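PDB 4QTO: betaine aldehyde dehydrogenase from Staphylococcus aureus subsp. aureus COL, which catalyses the NAD+-dependent oxidation of betaine aldehyde to glycine betaine. Local coordinates for residues 29-34 / 209-214; 50-55 / 59-64. All blocks are in the same frame, centred on the assembly; numbering follows the deposited sequence.

Contact 1. Residues 29-34 / 209-214; sequences KHLSQR and TPLTTI
Leu31 and Ser32 of the N-terminal loop pack against Leu211 and Ile214, an almost wholly apolar, buried contact on the first turn of helix 211-223. This helix links the parallel strands 200-204 and 230-232, a beta-alpha-beta crossover of what is, in this family, the Rossmann-type cofactor domain. Leu31 reaches across with both methyls: CD1 meets Ile214 CG2 at 3.8 Å, while CD2 lies 4.0 Å from Leu211 CD2. Its side chain runs at roughly a right angle to that of Leu211 and more slantwise to that of Ile214. With CG swung alongside the carbonyl carbon (chi1 -172°), the isobutyl group projects into the angle between these two helix residues, one helical turn apart. Ile214 CG2 is the shared surface, also touching Ser32 CB at 3.8 Å and Ser32 O at 3.4 Å. The backbone of the first turn is closed by Ile214 N bonding to Pro210 O at 3.0 Å, and Leu211 N bonds to Asp121 of helix 111-122. On the loop side, Arg34 N donates to Ser32 OG (3.1 Å, 167° at the hydrogen), an ST turn in the conformer described. Ser32 N is held by Glu218, farther along the same helix, so the loop has one polar tie to the helix beside its greasy one. Ser32 O, by contrast, is covered by the isoleucine methyls and finds no hydrogen-bond partner in the model. Cohesion between the two segments therefore rests on hydrocarbon contact and shape, with a modest polar cost at that carbonyl.

Contact 2. Residues 50-55 / 59-64; sequences RDIINP and EVIFTV
The carboxylate of Asp51 carries Thr63 and Val60 over one and the same face. Thr63 OG1 donates to Asp51 OD1 at 2.7 Å from 42° above the carboxylate plane, and Val60 CG1 stands over Asp51 CG at 3.9 Å. Asp51 and Thr63 lie side by side, a non-hydrogen-bonded pair of the antiparallel hairpin 49-54/59-65. The ring of Phe62 leads away from the partner strand; Leu211 CD2 stands above its plane, displaced past its CD2 side, and Leu28 and Gln33 are further neighbours. The guanidinium of Arg50 turns off to a salt bridge with Glu66. Asn54 OD1 takes its bond from Tyr56 N in the turn.

Ile52, Phe62 and Val64 share the other face, where Ile52 CD1 meets Val64 CG2 at 4.2 Å. Ile61 and Phe62 both stand opposite Ile52, making a classic beta bulge: Ile52 N donates to Phe62 O (2.8 Å, 176° at the hydrogen), and Ile52 O receives Ile61 N at 2.8 Å. Ile61 CG1, set between backbone N and carbonyl carbon (chi1 58°), rests 3.4 Å from Ile52 O. Beyond the bulge, Asn54 N bonds to Glu59 O at 3.0 Å. The bulge thus takes up one extra residue, with Ile52 bonded through its backbone to both Ile61 N and Phe62 O, and the hairpin is two-faced: Asp51 and Thr63 pair on the more open side, while Ile52 and Val64 bury hydrocarbon against Pro210 and Ile214.

From the N terminus the chain passes through 29-34, the short strands 35-37 and 40-42, and then the hairpin, where three residues separate the segments of contact 2. Helices 69-85 to 126-146, strand 162-177 and strand 200-204 follow before 209-214 closes contact 1, a loop of 174 residues that encloses contact 2 whole. The contact centres lie about 11 Å apart, and the two contacts touch at Phe62: its CD2 is 3.5 Å from Leu211 CD2, and its CE2 is 3.4 Å from Ser32 O. Gln33 also bonds through its backbone to Ser65. Together they lay the N-terminal loop and hairpin over the start of helix 211-223.

Contact 1. Residues 29-34 / 209-214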
# COMPACT_ATOMS: atom_id res chain seq x y z
N LYS A 29 -33.70 -9.53 -32.69
CA LYS A 29 -33.69 -10.52 -33.75
C LYS A 29 -32.34 -11.23 -33.88
O LYS A 29 -32.28 -12.30 -34.45
CB LYS A 29 -34.19 -9.96 -35.09
CG LYS A 29 -33.31 -8.94 -35.80
CD LYS A 29 -34.01 -8.44 -37.07
CE LYS A 29 -33.16 -7.54 -37.99
NZ LYS A 29 -32.74 -6.25 -37.37
N HIS A 30 -31.26 -10.65 -33.34
CA HIS A 30 -29.95 -11.28 -33.41
C HIS A 30 -29.40 -11.76 -32.08
O HIS A 30 -28.33 -12.35 -32.03
CB HIS A 30 -28.93 -10.32 -34.02
CG HIS A 30 -29.32 -9.84 -35.39
ND1 HIS A 30 -29.20 -10.64 -36.51
CD2 HIS A 30 -29.82 -8.66 -35.81
CE1 HIS A 30 -29.62 -9.97 -37.57
NE2 HIS A 30 -30.00 -8.77 -37.17
N LEU A 31 -30.12 -11.52 -31.00
CA LEU A 31 -29.64 -11.89 -29.66
C LEU A 31 -29.81 -13.38 -29.38
O LEU A 31 -30.83 -14.00 -29.75
CB LEU A 31 -30.39 -11.09 -28.62
CG LEU A 31 -29.90 -11.21 -27.17
CD1 LEU A 31 -28.50 -10.59 -27.02
CD2 LEU A 31 -30.89 -10.53 -26.26
N SER A 32 -28.80 -13.98 -28.75
CA SER A 32 -28.86 -15.39 -28.38
C SER A 32 -29.97 -15.64 -27.37
O SER A 32 -30.31 -14.76 -26.57
CB SER A 32 -27.54 -15.86 -27.79
OG SER A 32 -27.63 -17.21 -27.35
N GLN A 33 -30.53 -16.83 -27.42
CA GLN A 33 -31.59 -17.24 -26.50
C GLN A 33 -31.08 -18.29 -25.53
O GLN A 33 -31.85 -18.79 -24.70
CB GLN A 33 -32.74 -17.85 -27.29
CG GLN A 33 -33.46 -16.87 -28.21
CD GLN A 33 -34.57 -17.54 -29.00
OE1 GLN A 33 -35.77 -17.24 -28.83
NE2 GLN A 33 -34.18 -18.53 -29.80
N ARG A 34 -29.80 -18.62 -25.63
CA ARG A 34 -29.21 -19.73 -24.90
C ARG A 34 -28.23 -19.42 -23.81
O ARG A 34 -27.82 -18.29 -23.61
CB ARG A 34 -28.48 -20.61 -25.95
CG ARG A 34 -29.41 -21.28 -26.96
CD ARG A 34 -28.61 -22.17 -27.87
NE ARG A 34 -29.47 -22.97 -28.71
CZ ARG A 34 -29.05 -24.06 -29.36
NH1 ARG A 34 -29.91 -24.75 -30.10
NH2 ARG A 34 -27.80 -24.47 -29.27
N THR A 209 -34.67 -10.67 -16.02
CA THR A 209 -33.91 -9.65 -16.80
C THR A 209 -32.57 -10.18 -17.32
O THR A 209 -31.51 -9.74 -16.88
CB THR A 209 -33.62 -8.43 -15.93
OG1 THR A 209 -32.87 -8.85 -14.76
CG2 THR A 209 -34.90 -7.72 -15.51
N PRO A 210 -32.58 -11.11 -18.28
CA PRO A 210 -31.32 -11.68 -18.76
C PRO A 210 -30.73 -11.02 -20.01
O PRO A 210 -29.63 -11.40 -20.42
CB PRO A 210 -31.76 -13.09 -19.16
CG PRO A 210 -33.12 -12.87 -19.71
CD PRO A 210 -33.75 -11.84 -18.81
N LEU A 211 -31.42 -10.05 -20.61
CA LEU A 211 -31.05 -9.62 -21.97
C LEU A 211 -29.65 -9.02 -22.14
O LEU A 211 -28.87 -9.48 -22.99
CB LEU A 211 -32.10 -8.69 -22.56
CG LEU A 211 -33.51 -9.27 -22.58
CD1 LEU A 211 -34.46 -8.26 -23.20
CD2 LEU A 211 -33.60 -10.59 -23.30
N THR A 212 -29.32 -7.99 -21.37
CA THR A 212 -28.01 -7.39 -21.53
C THR A 212 -26.88 -8.33 -21.06
O THR A 212 -25.74 -8.20 -21.51
CB THR A 212 -27.90 -6.04 -20.81
OG1 THR A 212 -28.28 -6.23 -19.44
CG2 THR A 212 -28.73 -4.98 -21.49
N THR A 213 -27.18 -9.27 -20.16
CA THR A 213 -26.17 -10.23 -19.69
C THR A 213 -25.83 -11.23 -20.82
O THR A 213 -24.67 -11.57 -21.06
CB THR A 213 -26.58 -10.89 -18.37
OG1 THR A 213 -26.85 -9.87 -17.38
CG2 THR A 213 -25.48 -11.80 -17.86
N ILE A 214 -26.85 -11.70 -21.52
CA ILE A 214 -26.62 -12.54 -22.69
C ILE A 214 -25.76 -11.73 -23.67
O ILE A 214 -24.77 -12.25 -24.21
CB ILE A 214 -27.97 -12.93 -23.35
CG1 ILE A 214 -28.75 -13.90 -22.46
CG2 ILE A 214 -27.71 -13.56 -24.71
CD1 ILE A 214 -30.19 -14.10 -22.91

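Contact 2. Residues 50-55 / 59-64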
# COMPACT_ATOMS: atom_id res chain seq x y z
N ARG A 50 -38.33 -19.66 -20.76
CA ARG A 50 -38.97 -18.61 -20.00
C ARG A 50 -39.21 -17.41 -20.89
O ARG A 50 -38.34 -17.02 -21.66
CB ARG A 50 -38.07 -18.21 -18.82
CG ARG A 50 -38.55 -16.96 -18.10
CD ARG A 50 -37.57 -16.58 -17.00
NE ARG A 50 -37.58 -17.58 -15.93
CZ ARG A 50 -38.34 -17.53 -14.86
NH1 ARG A 50 -39.13 -16.48 -14.67
NH2 ARG A 50 -38.27 -18.50 -13.98
N ASP A 51 -40.42 -16.87 -20.82
CA ASP A 51 -40.78 -15.65 -21.55
C ASP A 51 -40.41 -14.43 -20.69
O ASP A 51 -40.73 -14.37 -19.48
CB ASP A 51 -42.27 -15.61 -21.85
CG ASP A 51 -42.69 -16.61 -22.92
OD1 ASP A 51 -41.85 -17.23 -23.59
OD2 ASP A 51 -43.90 -16.77 -23.09
N ILE A 52 -39.68 -13.51 -21.30
CA ILE A 52 -39.18 -12.28 -20.72
C ILE A 52 -40.18 -11.19 -21.12
O ILE A 52 -40.62 -11.11 -22.27
CB ILE A 52 -37.77 -11.96 -21.25
CG1 ILE A 52 -36.84 -13.14 -20.95
CG2 ILE A 52 -37.22 -10.67 -20.66
CD1 ILE A 52 -36.83 -13.58 -19.50
N ILE A 53 -40.50 -10.33 -20.15
CA ILE A 53 -41.51 -9.30 -20.31
C ILE A 53 -40.94 -7.88 -20.25
O ILE A 53 -39.90 -7.65 -19.61
CB ILE A 53 -42.49 -9.47 -19.12
CG1 ILE A 53 -43.04 -10.91 -19.10
CG2 ILE A 53 -43.61 -8.46 -19.17
CD1 ILE A 53 -43.75 -11.28 -17.80
N ASN A 54 -41.60 -6.96 -20.94
CA ASN A 54 -41.28 -5.53 -20.87
C ASN A 54 -42.25 -4.98 -19.79
O ASN A 54 -43.46 -5.00 -19.99
CB ASN A 54 -41.56 -4.86 -22.21
CG ASN A 54 -41.40 -3.34 -22.16
OD1 ASN A 54 -41.18 -2.73 -21.10
ND2 ASN A 54 -41.56 -2.71 -23.31
N PRO A 55 -41.75 -4.44 -18.67
CA PRO A 55 -42.68 -3.96 -17.63
C PRO A 55 -43.55 -2.75 -18.02
O PRO A 55 -44.53 -2.44 -17.35
CB PRO A 55 -41.75 -3.59 -16.48
CG PRO A 55 -40.46 -3.27 -17.14
CD PRO A 55 -40.34 -4.22 -18.32
N GLU A 59 -45.86 -7.00 -22.13
CA GLU A 59 -45.80 -7.85 -23.31
C GLU A 59 -44.56 -8.72 -23.30
O GLU A 59 -43.49 -8.30 -22.79
CB GLU A 59 -45.81 -7.01 -24.58
CG GLU A 59 -47.09 -6.20 -24.75
CD GLU A 59 -47.16 -5.50 -26.10
OE1 GLU A 59 -46.23 -5.66 -26.92
OE2 GLU A 59 -48.16 -4.79 -26.33
N VAL A 60 -44.71 -9.93 -23.83
CA VAL A 60 -43.58 -10.84 -23.95
C VAL A 60 -42.72 -10.28 -25.06
O VAL A 60 -43.21 -10.05 -26.17
CB VAL A 60 -44.00 -12.27 -24.32
CG1 VAL A 60 -42.78 -13.12 -24.62
CG2 VAL A 60 -44.82 -12.89 -23.20
N ILE A 61 -41.44 -10.07 -24.78
CA ILE A 61 -40.51 -9.52 -25.74
C ILE A 61 -39.44 -10.52 -26.20
O ILE A 61 -38.78 -10.27 -27.21
CB ILE A 61 -39.78 -8.27 -25.19
CG1 ILE A 61 -39.02 -8.59 -23.88
CG2 ILE A 61 -40.77 -7.13 -25.07
CD1 ILE A 61 -38.19 -7.47 -23.28
N PHE A 62 -39.25 -11.63 -25.47
CA PHE A 62 -38.19 -12.58 -25.80
C PHE A 62 -38.41 -13.87 -25.04
O PHE A 62 -39.11 -13.89 -24.03
CB PHE A 62 -36.83 -11.98 -25.41
CG PHE A 62 -35.65 -12.50 -26.20
CD1 PHE A 62 -35.57 -12.31 -27.57
CD2 PHE A 62 -34.56 -13.08 -25.56
CE1 PHE A 62 -34.45 -12.74 -28.30
CE2 PHE A 62 -33.46 -13.51 -26.27
CZ PHE A 62 -33.39 -13.32 -27.63
N THR A 63 -37.82 -14.95 -25.53
CA THR A 63 -37.92 -16.24 -24.86
C THR A 63 -36.51 -16.82 -24.76
O THR A 63 -35.80 -16.90 -25.78
CB THR A 63 -38.84 -17.21 -25.62
OG1 THR A 63 -40.16 -16.65 -25.66
CG2 THR A 63 -38.89 -18.57 -24.92
N VAL A 64 -36.11 -17.22 -23.56
CA VAL A 64 -34.78 -17.75 -23.33
C VAL A 64 -34.82 -19.14 -22.67
O VAL A 64 -35.83 -19.56 -22.10
CB VAL A 64 -33.94 -16.81 -22.42
CG1 VAL A 64 -33.82 -15.43 -23.07
CG2 VAL A 64 -34.56 -16.71 -21.05